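PDB 6PI9: 16S rRNA (guanine(1405)-N(7))-methyltransferase from Klebsiella pneumoniae, which probably methylates the N7 position of guanine 1405 in 16S rRNA with S-adenosyl-L-methionine as methyl donor, giving resistance to various aminoglycosides. Local coordinates for residues M32-L35 with P36-R39; H51-I55 with T56-M60; A100-W103 with M104-V107; A230-F233 with E234-L237. One frame throughout, in Å; residues are numbered along the deposited sequence.

Interaction 1 (M32-L35 with P36-R39)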
loop_
_atom_site.group_PDB
_atom_site.type_symbol
_atom_site.label_atom_id
_atom_site.label_comp_id
_atom_site.label_asym_id
_atom_site.label_seq_id
_atom_site.Cartn_x
_atom_site.Cartn_y
_atom_site.Cartn_z
ATOM N N MET A 32 21.684 2.030 4.242
ATOM C CA MET A 32 22.998 2.156 3.602
ATOM C C MET A 32 22.911 2.117 2.068
ATOM O O MET A 32 23.763 2.708 1.381
ATOM C CB MET A 32 23.932 1.041 4.099
ATOM C CG MET A 32 24.278 1.143 5.566
ATOM S SD MET A 32 24.926 2.731 6.107
ATOM C CE MET A 32 26.506 2.773 5.247
ATOM N N GLU A 33 21.915 1.423 1.511
ATOM C CA GLU A 33 21.711 1.482 0.067
ATOM C C GLU A 33 21.298 2.884 -0.376
ATOM O O GLU A 33 21.681 3.344 -1.467
ATOM C CB GLU A 33 20.645 0.463 -0.347
ATOM C CG GLU A 33 21.115 -0.955 -0.251
ATOM C CD GLU A 33 20.011 -1.976 -0.547
ATOM O OE1 GLU A 33 18.899 -1.534 -0.914
ATOM O OE2 GLU A 33 20.258 -3.205 -0.385
ATOM N N LEU A 34 20.570 3.609 0.472
ATOM C CA LEU A 34 20.063 4.929 0.076
ATOM C C LEU A 34 21.014 6.051 0.432
ATOM O O LEU A 34 21.029 7.115 -0.245
ATOM C CB LEU A 34 18.704 5.185 0.742
ATOM C CG LEU A 34 17.628 4.212 0.214
ATOM C CD1 LEU A 34 16.397 4.205 1.126
ATOM C CD2 LEU A 34 17.238 4.591 -1.207
ATOM N N LEU A 35 21.820 5.824 1.464
ATOM C CA LEU A 35 22.720 6.861 1.950
ATOM C C LEU A 35 23.587 7.466 0.875
ATOM O O LEU A 35 23.887 8.650 0.991
ATOM C CB LEU A 35 23.618 6.341 3.084
ATOM C CG LEU A 35 24.595 7.403 3.621
ATOM C CD1 LEU A 35 23.879 8.556 4.272
ATOM C CD2 LEU A 35 25.483 6.752 4.603
ATOM N N PRO A 36 24.072 6.781 -0.148
ATOM C CA PRO A 36 24.868 7.510 -1.160
ATOM C C PRO A 36 24.059 8.285 -2.175
ATOM O O PRO A 36 24.660 9.080 -2.922
ATOM C CB PRO A 36 25.691 6.408 -1.843
ATOM C CG PRO A 36 25.005 5.126 -1.471
ATOM C CD PRO A 36 24.348 5.332 -0.163
ATOM N N ARG A 37 22.734 8.197 -2.153
ATOM C CA ARG A 37 21.938 8.992 -3.087
ATOM C C ARG A 37 21.439 10.370 -2.571
ATOM O O ARG A 37 20.815 11.081 -3.343
ATOM C CB ARG A 37 20.732 8.173 -3.530
ATOM C CG ARG A 37 21.253 6.804 -3.935
ATOM C CD ARG A 37 20.130 5.867 -4.380
ATOM N NE ARG A 37 20.479 4.437 -4.490
ATOM C CZ ARG A 37 19.538 3.495 -4.641
ATOM N NH1 ARG A 37 18.249 3.879 -4.664
ATOM N NH2 ARG A 37 19.851 2.189 -4.762
ATOM N N TYR A 38 21.633 10.837 -1.313
ATOM C CA TYR A 38 21.080 12.132 -0.818
ATOM C C TYR A 38 22.317 12.870 -0.285
ATOM O O TYR A 38 23.163 12.245 0.360
ATOM C CB TYR A 38 19.949 11.889 0.194
ATOM C CG TYR A 38 18.762 11.248 -0.421
ATOM C CD1 TYR A 38 17.781 11.987 -1.070
ATOM C CD2 TYR A 38 18.664 9.872 -0.406
ATOM C CE1 TYR A 38 16.736 11.320 -1.660
ATOM C CE2 TYR A 38 17.635 9.213 -1.011
ATOM C CZ TYR A 38 16.692 9.977 -1.637
ATOM O OH TYR A 38 15.682 9.302 -2.222
ATOM N N ARG A 39 22.407 14.170 -0.382
ATOM C CA ARG A 39 23.439 14.876 0.361
ATOM C C ARG A 39 23.128 14.925 1.856
ATOM O O ARG A 39 24.006 14.802 2.629
ATOM C CB ARG A 39 23.633 16.309 -0.153
ATOM C CG ARG A 39 25.078 16.726 0.041
ATOM C CD ARG A 39 25.311 18.190 0.086
ATOM N NE ARG A 39 26.530 18.590 0.802
ATOM C CZ ARG A 39 27.748 18.098 0.640
ATOM N NH1 ARG A 39 28.000 17.141 -0.218
ATOM N NH2 ARG A 39 28.737 18.573 1.354
#
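Arg-37 folds back over Leu-34 in a type I beta turn at the C-terminal end of helix 24-34. The turn is closed by the bond from Arg-37 N to Leu-34 O, 2.8 Å long, with the donor lying above the carbonyl plane. The arginine side chain leaves with CG beside its backbone N (chi1 -48°) and stays extended to NE. This sends the guanidinium back along the helix, where its NH1 comes 3.7 Å from Leu-34 CD2. The two side chains cross obliquely. NE of Arg-37 also comes near Glu-33 O, but the angle is too poor for a hydrogen bond. The carboxylate of Glu-33 makes its salt bridge with Arg-29 instead. Tyr-38 turns its ring edge to the same carbonyl that closes the turn. Its ring and Leu-34 both pack on Ala-47 of helix 41-57, while Arg-37 and Tyr-38 also touch the second subunit. Pro-36 has no N-H to offer Met-32 O four residues back. Its ring carbon CD lies 3.1 Å from Met-32 O, and the same CD lies close to Leu-35 CB, 3.5 Å, as neighbours across the peptide bond.

Interaction 2 (H51-I55 with T56-M60). With SAH (S-adenosyl-L-homocysteine), chain B.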
loop_
_atom_site.group_PDB
_atom_site.type_symbol
_atom_site.label_atom_id
_atom_site.label_comp_id
_atom_site.label_asym_id
_atom_site.label_seq_id
_atom_site.Cartn_x
_atom_site.Cartn_y
_atom_site.Cartn_z
ATOM N N HIS A 51 10.725 3.599 2.026
ATOM C CA HIS A 51 11.063 2.251 1.527
ATOM C C HIS A 51 10.579 1.171 2.490
ATOM O O HIS A 51 9.888 0.214 2.101
ATOM C CB HIS A 51 12.596 2.164 1.330
ATOM C CG HIS A 51 13.124 0.860 0.776
ATOM N ND1 HIS A 51 12.856 -0.368 1.346
ATOM C CD2 HIS A 51 14.013 0.615 -0.227
ATOM C CE1 HIS A 51 13.498 -1.317 0.686
ATOM N NE2 HIS A 51 14.220 -0.749 -0.265
ATOM N N LEU A 52 10.928 1.320 3.768
ATOM C CA LEU A 52 10.582 0.313 4.767
ATOM C C LEU A 52 9.073 0.211 4.944
ATOM O O LEU A 52 8.534 -0.899 5.100
ATOM C CB LEU A 52 11.299 0.606 6.095
ATOM C CG LEU A 52 12.794 0.319 5.946
ATOM C CD1 LEU A 52 13.657 1.050 7.010
ATOM C CD2 LEU A 52 12.971 -1.224 6.072
ATOM N N HIS A 53 8.356 1.356 4.894
ATOM C CA HIS A 53 6.895 1.299 4.956
ATOM C C HIS A 53 6.341 0.549 3.744
ATOM O O HIS A 53 5.416 -0.255 3.884
ATOM C CB HIS A 53 6.292 2.710 5.041
ATOM C CG HIS A 53 4.787 2.761 4.926
ATOM N ND1 HIS A 53 4.133 3.113 3.758
ATOM C CD2 HIS A 53 3.812 2.570 5.854
ATOM C CE1 HIS A 53 2.825 3.106 3.963
ATOM N NE2 HIS A 53 2.601 2.773 5.225
ATOM N N GLN A 54 6.911 0.790 2.551
ATOM C CA GLN A 54 6.414 0.132 1.344
ATOM C C GLN A 54 6.647 -1.374 1.392
ATOM O O GLN A 54 5.782 -2.150 0.969
ATOM C CB GLN A 54 7.066 0.717 0.103
ATOM C CG GLN A 54 6.754 2.168 -0.082
ATOM C CD GLN A 54 7.508 2.742 -1.251
ATOM O OE1 GLN A 54 7.869 3.928 -1.256
ATOM N NE2 GLN A 54 7.756 1.900 -2.268
ATOM N N ILE A 55 7.788 -1.817 1.932
ATOM C CA ILE A 55 8.046 -3.253 1.868
ATOM C C ILE A 55 7.481 -4.028 3.057
ATOM O O ILE A 55 7.202 -5.235 2.923
ATOM C CB ILE A 55 9.550 -3.544 1.709
ATOM C CG1 ILE A 55 10.329 -3.344 2.988
ATOM C CG2 ILE A 55 10.142 -2.744 0.542
ATOM C CD1 ILE A 55 11.752 -3.866 2.899
ATOM N N THR A 56 7.279 -3.389 4.214
ATOM C CA THR A 56 6.705 -4.156 5.314
ATOM C C THR A 56 5.694 -3.405 6.207
ATOM O O THR A 56 4.693 -4.001 6.631
ATOM C CB THR A 56 7.853 -4.716 6.172
ATOM O OG1 THR A 56 7.318 -5.496 7.246
ATOM C CG2 THR A 56 8.724 -3.598 6.731
ATOM N N GLY A 57 5.921 -2.115 6.508
ATOM C CA GLY A 57 5.077 -1.424 7.487
ATOM C C GLY A 57 3.613 -1.262 7.090
ATOM O O GLY A 57 2.731 -1.220 7.954
ATOM N N ALA A 58 3.326 -1.139 5.793
ATOM C CA ALA A 58 1.966 -0.776 5.396
ATOM C C ALA A 58 0.967 -1.896 5.640
ATOM O O ALA A 58 -0.239 -1.630 5.717
ATOM C CB ALA A 58 1.922 -0.366 3.921
ATOM N N PHE A 59 1.439 -3.136 5.782
ATOM C CA PHE A 59 0.512 -4.249 5.909
ATOM C C PHE A 59 -0.064 -4.368 7.313
ATOM O O PHE A 59 -1.208 -4.814 7.469
ATOM C CB PHE A 59 1.213 -5.531 5.496
ATOM C CG PHE A 59 1.808 -5.445 4.145
ATOM C CD1 PHE A 59 3.179 -5.300 3.990
ATOM C CD2 PHE A 59 0.990 -5.455 3.023
ATOM C CE1 PHE A 59 3.735 -5.192 2.734
ATOM C CE2 PHE A 59 1.533 -5.358 1.771
ATOM C CZ PHE A 59 2.912 -5.228 1.620
ATOM N N MET A 60 0.684 -3.948 8.333
ATOM C CA MET A 60 0.206 -4.075 9.704
ATOM C C MET A 60 0.805 -2.966 10.562
ATOM O O MET A 60 2.027 -2.789 10.577
ATOM C CB MET A 60 0.566 -5.464 10.263
ATOM C CG MET A 60 -0.236 -5.886 11.486
ATOM S SD MET A 60 0.092 -7.587 12.005
ATOM C CE MET A 60 1.833 -7.485 12.399
HETATM N N SAH B . 2.816 -13.777 2.047
HETATM C CA SAH B . 1.958 -13.086 3.034
HETATM C CB SAH B . 2.388 -11.640 3.201
HETATM C CG SAH B . 2.499 -10.776 1.912
HETATM S SD SAH B . 2.746 -8.989 2.333
HETATM C C SAH B . 0.479 -13.141 2.608
HETATM O O SAH B . 0.247 -13.282 1.389
HETATM O OXT SAH B . -0.451 -13.002 3.428
HETATM C "C5'" SAH B . 4.548 -8.874 1.957
HETATM C "C4'" SAH B . 5.456 -9.403 3.107
HETATM O "O4'" SAH B . 6.824 -9.473 2.650
HETATM C "C3'" SAH B . 5.468 -8.612 4.448
HETATM O "O3'" SAH B . 5.120 -9.477 5.547
HETATM C "C2'" SAH B . 6.908 -8.128 4.611
HETATM O "O2'" SAH B . 7.285 -8.196 5.988
HETATM C "C1'" SAH B . 7.651 -9.196 3.794
HETATM N N9 SAH B . 8.906 -8.746 3.221
HETATM C C8 SAH B . 9.111 -7.638 2.441
HETATM N N7 SAH B . 10.409 -7.663 2.013
HETATM C C5 SAH B . 11.019 -8.752 2.581
HETATM C C6 SAH B . 12.303 -9.247 2.556
HETATM N N6 SAH B . 13.291 -8.628 1.944
HETATM N N1 SAH B . 12.551 -10.451 3.192
HETATM C C2 SAH B . 11.591 -11.085 3.906
HETATM N N3 SAH B . 10.309 -10.606 3.962
HETATM C C4 SAH B . 10.068 -9.445 3.289
#
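Ile-55 and Phe-59 meet at the S-adenosyl-L-homocysteine pocket, at the end of helix 41-57. Ile-55 O lies at the ring edge of Phe-59, 3.5 Å from CE1, and also 3.1 Å from C8 of the ligand adenine. One face of the Phe-59 ring carries the ligand sulfur, SD, which sits over the ring centre. Between these two residues, Thr-56 OG1 donates a hydrogen bond of 3.0 Å to the ribose O2'. Its OG1 points away from the backbone N (chi1 -179°), which leaves CG2 packed near Leu-52 O.

The backbone behind this shell widens into a pi-type turn. Leu-52 O accepts from Thr-56 N and Gly-57 N, which reach it from opposite faces of its carbonyl plane. One residue on, Ala-58 N bonds to His-53 O at 3.0 Å, in the carbonyl plane. Ala-58 CB then lies over one face of the His-53 ring as a CH-pi contact, 3.8 Å from the centroid. Farther out, Phe-59 packs on Ala-91 and Ser-92, and Ile-55 on Val-188 and Gln-192.

The buried Ile-55 O has no hydrogen-bond partner, so the polarised C8-H of adenine may partly satisfy it. In the methyl donor the sulfur is a positive sulfonium, which the pi face of Phe-59 would probably favour.

Interaction 3 (A100-W103 with M104-V107); sequences ADEW and MRRV
Trp-103 and Val-107 lie one turn apart on helix 100-111 and make an apolar contact along it. Val-107 CG2 sits almost straight above the six-membered ring of Trp-103, 3.9 Å from the centroid, as a CH-pi contact. Val-107 CG1 covers the rim near CH2. Trp-103 CG is swung away from its backbone N (chi1 -163°), which lays the indole along the next turn.

Met-104 is a Met-aromatic neighbour. Its SD lies at the edge of the same six-membered ring, 5.4 Å from the centroid.

The charged contact is a salt bridge on another side of the helix. Arg-106 NH1 reaches Glu-102 OE2 at 3.2 Å. The carboxylate and guanidinium are nearly coplanar, 4° apart, and the oxygen is met at the guanidinium edge. In one of its two conformers Arg-105 lays a guanidinium face over Glu-102 CA, without a salt bridge to Glu-102.

Backbone bonds of alpha-helical spacing run beneath, among them Arg-105 N to Asp-101 O at 2.9 Å.

The helix packs against the sheet. Trp-103 and Val-107 touch Val-254 of strand 252-259, Arg-106 and Val-107 touch Phe-247 of strand 241-248, and Met-104 touches Met-132 and Val-134 in loops.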
loop_
_atom_site.group_PDB
_atom_site.type_symbol
_atom_site.label_atom_id
_atom_site.label_comp_id
_atom_site.label_asym_id
_atom_site.label_seq_id
_atom_site.Cartn_x
_atom_site.Cartn_y
_atom_site.Cartn_z
ATOM N N ALA A 100 -10.941 -17.588 1.340
ATOM C CA ALA A 100 -10.062 -18.606 1.901
ATOM C C ALA A 100 -10.554 -20.012 1.601
ATOM O O ALA A 100 -9.753 -20.901 1.300
ATOM C CB ALA A 100 -9.924 -18.404 3.411
ATOM N N ASP A 101 -11.859 -20.243 1.696
ATOM C CA ASP A 101 -12.377 -21.573 1.405
ATOM C C ASP A 101 -12.052 -21.971 -0.031
ATOM O O ASP A 101 -11.384 -22.984 -0.275
ATOM C CB ASP A 101 -13.875 -21.626 1.677
ATOM C CG ASP A 101 -14.194 -21.563 3.161
ATOM O OD1 ASP A 101 -13.363 -22.030 3.971
ATOM O OD2 ASP A 101 -15.292 -21.064 3.508
ATOM N N GLU A 102 -12.454 -21.147 -0.992
ATOM C CA GLU A 102 -12.053 -21.396 -2.367
ATOM C C GLU A 102 -10.533 -21.583 -2.492
ATOM O O GLU A 102 -10.069 -22.484 -3.200
ATOM C CB GLU A 102 -12.544 -20.247 -3.240
ATOM C CG GLU A 102 -12.245 -20.466 -4.665
ATOM C CD GLU A 102 -12.654 -19.314 -5.569
ATOM O OE1 GLU A 102 -13.288 -18.355 -5.075
ATOM O OE2 GLU A 102 -12.341 -19.373 -6.784
ATOM N N TRP A 103 -9.740 -20.754 -1.787
ATOM C CA TRP A 103 -8.289 -20.832 -1.894
ATOM C C TRP A 103 -7.771 -22.205 -1.437
ATOM O O TRP A 103 -6.951 -22.841 -2.108
ATOM C CB TRP A 103 -7.669 -19.692 -1.065
ATOM C CG TRP A 103 -6.219 -19.350 -1.351
ATOM C CD1 TRP A 103 -5.741 -18.303 -2.115
ATOM C CD2 TRP A 103 -5.071 -20.045 -0.863
ATOM N NE1 TRP A 103 -4.367 -18.325 -2.141
ATOM C CE2 TRP A 103 -3.932 -19.378 -1.369
ATOM C CE3 TRP A 103 -4.896 -21.179 -0.045
ATOM C CZ2 TRP A 103 -2.647 -19.804 -1.098
ATOM C CZ3 TRP A 103 -3.624 -21.608 0.222
ATOM C CH2 TRP A 103 -2.506 -20.920 -0.301
ATOM N N MET A 104 -8.229 -22.686 -0.294
ATOM C CA MET A 104 -7.736 -23.986 0.146
ATOM C C MET A 104 -8.254 -25.117 -0.745
ATOM O O MET A 104 -7.494 -26.035 -1.084
ATOM C CB MET A 104 -8.119 -24.219 1.599
ATOM C CG MET A 104 -7.197 -23.534 2.576
ATOM S SD MET A 104 -5.608 -24.374 2.759
ATOM C CE MET A 104 -6.115 -25.934 3.497
ATOM N N ARG A 105 -9.533 -25.062 -1.140
ATOM C CA ARG A 105 -10.067 -26.059 -2.061
ATOM C C ARG A 105 -9.212 -26.179 -3.312
ATOM O O ARG A 105 -9.008 -27.282 -3.832
ATOM C CB ARG A 105 -11.500 -25.700 -2.446
ATOM C CG ARG A 105 -12.270 -26.816 -3.138
ATOM C CD ARG A 105 -13.558 -26.289 -3.737
ATOM N NE ARG A 105 -14.253 -25.391 -2.815
ATOM C CZ ARG A 105 -14.582 -24.133 -3.101
ATOM N NH1 ARG A 105 -14.297 -23.620 -4.292
ATOM N NH2 ARG A 105 -15.207 -23.388 -2.198
ATOM N N ARG A 106 -8.750 -25.049 -3.838
ATOM C CA ARG A 106 -7.942 -25.053 -5.064
ATOM C C ARG A 106 -6.420 -25.194 -4.940
ATOM O O ARG A 106 -5.758 -25.567 -5.908
ATOM C CB ARG A 106 -8.268 -23.813 -5.906
ATOM C CG ARG A 106 -9.741 -23.672 -6.259
ATOM C CD ARG A 106 -9.933 -23.482 -7.754
ATOM N NE ARG A 106 -10.475 -22.165 -8.072
ATOM C CZ ARG A 106 -10.474 -21.631 -9.289
ATOM N NH1 ARG A 106 -10.989 -20.425 -9.488
ATOM N NH2 ARG A 106 -9.959 -22.303 -10.310
ATOM N N VAL A 107 -5.862 -24.901 -3.771
ATOM C CA VAL A 107 -4.405 -24.983 -3.596
ATOM C C VAL A 107 -3.974 -26.206 -2.779
ATOM O O VAL A 107 -2.906 -26.775 -3.034
ATOM C CB VAL A 107 -3.831 -23.683 -2.964
ATOM C CG1 VAL A 107 -2.367 -23.841 -2.643
ATOM C CG2 VAL A 107 -4.011 -22.506 -3.902
#

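Interaction 4 (A230-F233 with E234-L237)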
loop_
_atom_site.group_PDB
_atom_site.type_symbol
_atom_site.label_atom_id
_atom_site.label_comp_id
_atom_site.label_asym_id
_atom_site.label_seq_id
_atom_site.Cartn_x
_atom_site.Cartn_y
_atom_site.Cartn_z
ATOM N N ALA A 230 1.335 -11.287 -14.834
ATOM C CA ALA A 230 1.390 -12.566 -15.553
ATOM C C ALA A 230 2.479 -12.554 -16.624
ATOM O O ALA A 230 3.282 -13.498 -16.742
ATOM C CB ALA A 230 0.012 -12.857 -16.179
ATOM N N ASP A 231 2.520 -11.494 -17.432
ATOM C CA ASP A 231 3.541 -11.414 -18.470
ATOM C C ASP A 231 4.925 -11.407 -17.853
ATOM O O ASP A 231 5.863 -12.045 -18.374
ATOM C CB ASP A 231 3.391 -10.148 -19.313
ATOM C CG ASP A 231 2.170 -10.137 -20.218
ATOM O OD1 ASP A 231 1.574 -11.182 -20.564
ATOM O OD2 ASP A 231 1.813 -9.000 -20.587
ATOM N N TRP A 232 5.092 -10.651 -16.765
ATOM C CA TRP A 232 6.399 -10.550 -16.147
ATOM C C TRP A 232 6.807 -11.889 -15.578
ATOM O O TRP A 232 7.941 -12.368 -15.794
ATOM C CB TRP A 232 6.362 -9.492 -15.029
ATOM C CG TRP A 232 7.618 -9.454 -14.208
ATOM C CD1 TRP A 232 8.792 -8.769 -14.518
ATOM C CD2 TRP A 232 7.853 -10.113 -12.963
ATOM N NE1 TRP A 232 9.718 -8.996 -13.538
ATOM C CE2 TRP A 232 9.168 -9.785 -12.559
ATOM C CE3 TRP A 232 7.062 -10.917 -12.123
ATOM C CZ2 TRP A 232 9.720 -10.265 -11.408
ATOM C CZ3 TRP A 232 7.617 -11.376 -10.921
ATOM C CH2 TRP A 232 8.935 -11.053 -10.586
ATOM N N PHE A 233 5.886 -12.515 -14.857
ATOM C CA PHE A 233 6.196 -13.816 -14.287
ATOM C C PHE A 233 6.573 -14.816 -15.380
ATOM O O PHE A 233 7.561 -15.563 -15.251
ATOM C CB PHE A 233 5.001 -14.314 -13.461
ATOM C CG PHE A 233 5.284 -15.607 -12.713
ATOM C CD1 PHE A 233 6.308 -15.660 -11.796
ATOM C CD2 PHE A 233 4.508 -16.738 -12.931
ATOM C CE1 PHE A 233 6.561 -16.830 -11.078
ATOM C CE2 PHE A 233 4.767 -17.933 -12.202
ATOM C CZ PHE A 233 5.796 -17.939 -11.276
ATOM N N GLU A 234 5.820 -14.851 -16.472
ATOM C CA GLU A 234 6.142 -15.873 -17.465
ATOM C C GLU A 234 7.502 -15.599 -18.082
ATOM O O GLU A 234 8.198 -16.536 -18.490
ATOM C CB GLU A 234 5.060 -15.944 -18.532
ATOM C CG GLU A 234 3.652 -15.933 -17.954
ATOM C CD GLU A 234 3.055 -17.278 -17.536
ATOM O OE1 GLU A 234 1.799 -17.326 -17.460
ATOM O OE2 GLU A 234 3.799 -18.254 -17.279
ATOM N N ARG A 235 7.935 -14.345 -18.065
ATOM C CA ARG A 235 9.210 -14.000 -18.658
ATOM C C ARG A 235 10.364 -14.318 -17.709
ATOM O O ARG A 235 11.426 -14.769 -18.146
ATOM C CB ARG A 235 9.210 -12.519 -19.035
ATOM C CG ARG A 235 10.549 -12.020 -19.466
ATOM C CD ARG A 235 10.457 -10.675 -20.150
ATOM N NE ARG A 235 9.981 -9.606 -19.275
ATOM C CZ ARG A 235 10.752 -8.971 -18.393
ATOM N NH1 ARG A 235 12.027 -9.337 -18.242
ATOM N NH2 ARG A 235 10.256 -7.981 -17.648
ATOM N N ILE A 236 10.184 -14.138 -16.410
ATOM C CA ILE A 236 11.332 -14.357 -15.510
ATOM C C ILE A 236 11.365 -15.779 -14.975
ATOM O O ILE A 236 12.373 -16.187 -14.378
ATOM C CB ILE A 236 11.366 -13.367 -14.340
ATOM C CG1 ILE A 236 10.169 -13.562 -13.406
ATOM C CG2 ILE A 236 11.421 -11.897 -14.867
ATOM C CD1 ILE A 236 10.454 -14.289 -12.092
ATOM N N LEU A 237 10.303 -16.551 -15.150
ATOM C CA LEU A 237 10.298 -17.876 -14.535
ATOM C C LEU A 237 11.498 -18.699 -15.029
ATOM O O LEU A 237 11.633 -18.910 -16.234
ATOM C CB LEU A 237 9.001 -18.619 -14.864
ATOM C CG LEU A 237 8.884 -20.012 -14.227
ATOM C CD1 LEU A 237 8.744 -19.842 -12.721
ATOM C CD2 LEU A 237 7.674 -20.735 -14.802
#
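Trp-232 and Ile-236 form the first of the apolar pairs at the end of helix 225-236. Ile-236 CG1 lies over one face of the Trp-232 six-membered ring, 3.8 Å from the centroid, in a CH-pi contact. Its CG2 comes to the pyrrole side, 3.6 Å from NE1. CG1 of Ile-236 stands between its own backbone N and carbonyl carbon (chi1 65°), and this puts both branches over the indole. Phe-233 meets Leu-237 in the same i to i+4 spacing, with Phe-233 CZ 3.8 Å from Leu-237 CD1.

A charged group meets the same indole at its edge. Arg-235 NH2 comes 3.5 Å from Trp-232 CD1. The guanidinium and ring planes stand 84° apart, so this is not a stacked cation-pi contact.

The backbone bonds change near the helix end. Ile-236 N bonds to Trp-232 O and Leu-237 N to Phe-233 O, each at 2.9 Å. Each of these carbonyls also takes a weak bond from the amide three residues on. Leu-237 then leaves helical geometry.

Trp-232, Phe-233 and Ile-236 pack on helix 196-203. Phe-233 also packs on the sheet, where it meets Phe-213 edge-to-face, and Trp-232 on Val-223 of the second subunit. The exposed Asp-231 pairs with Lys-227 in a salt bridge. Arg-235 lies at the surface and also touches Arg-221 of the second subunit, so its charge stays outside the apolar packing.

In the fold
The four contacts follow one another along the chain. Interactions 1 and 2 sit on consecutive helices, 24-34 and 41-57, with centres about 19 Å apart. They belong to the N-terminal helical part, and interaction 2 carries it to the ligand. Interactions 3 and 4 lie on helices 100-111 and 225-236 of the Rossmann-like methyltransferase core, with centres about 24 Å apart. Both pack on strands 241-248 and 252-259; on strand 252-259 they use alternating residues, consistent with opposite faces of the sheet. Interactions 1 and 3 are the most distant pair, about 44 Å between centres. Interactions 1, 2 and 4 touch the second subunit, so the dimer contact draws on both parts of the chain.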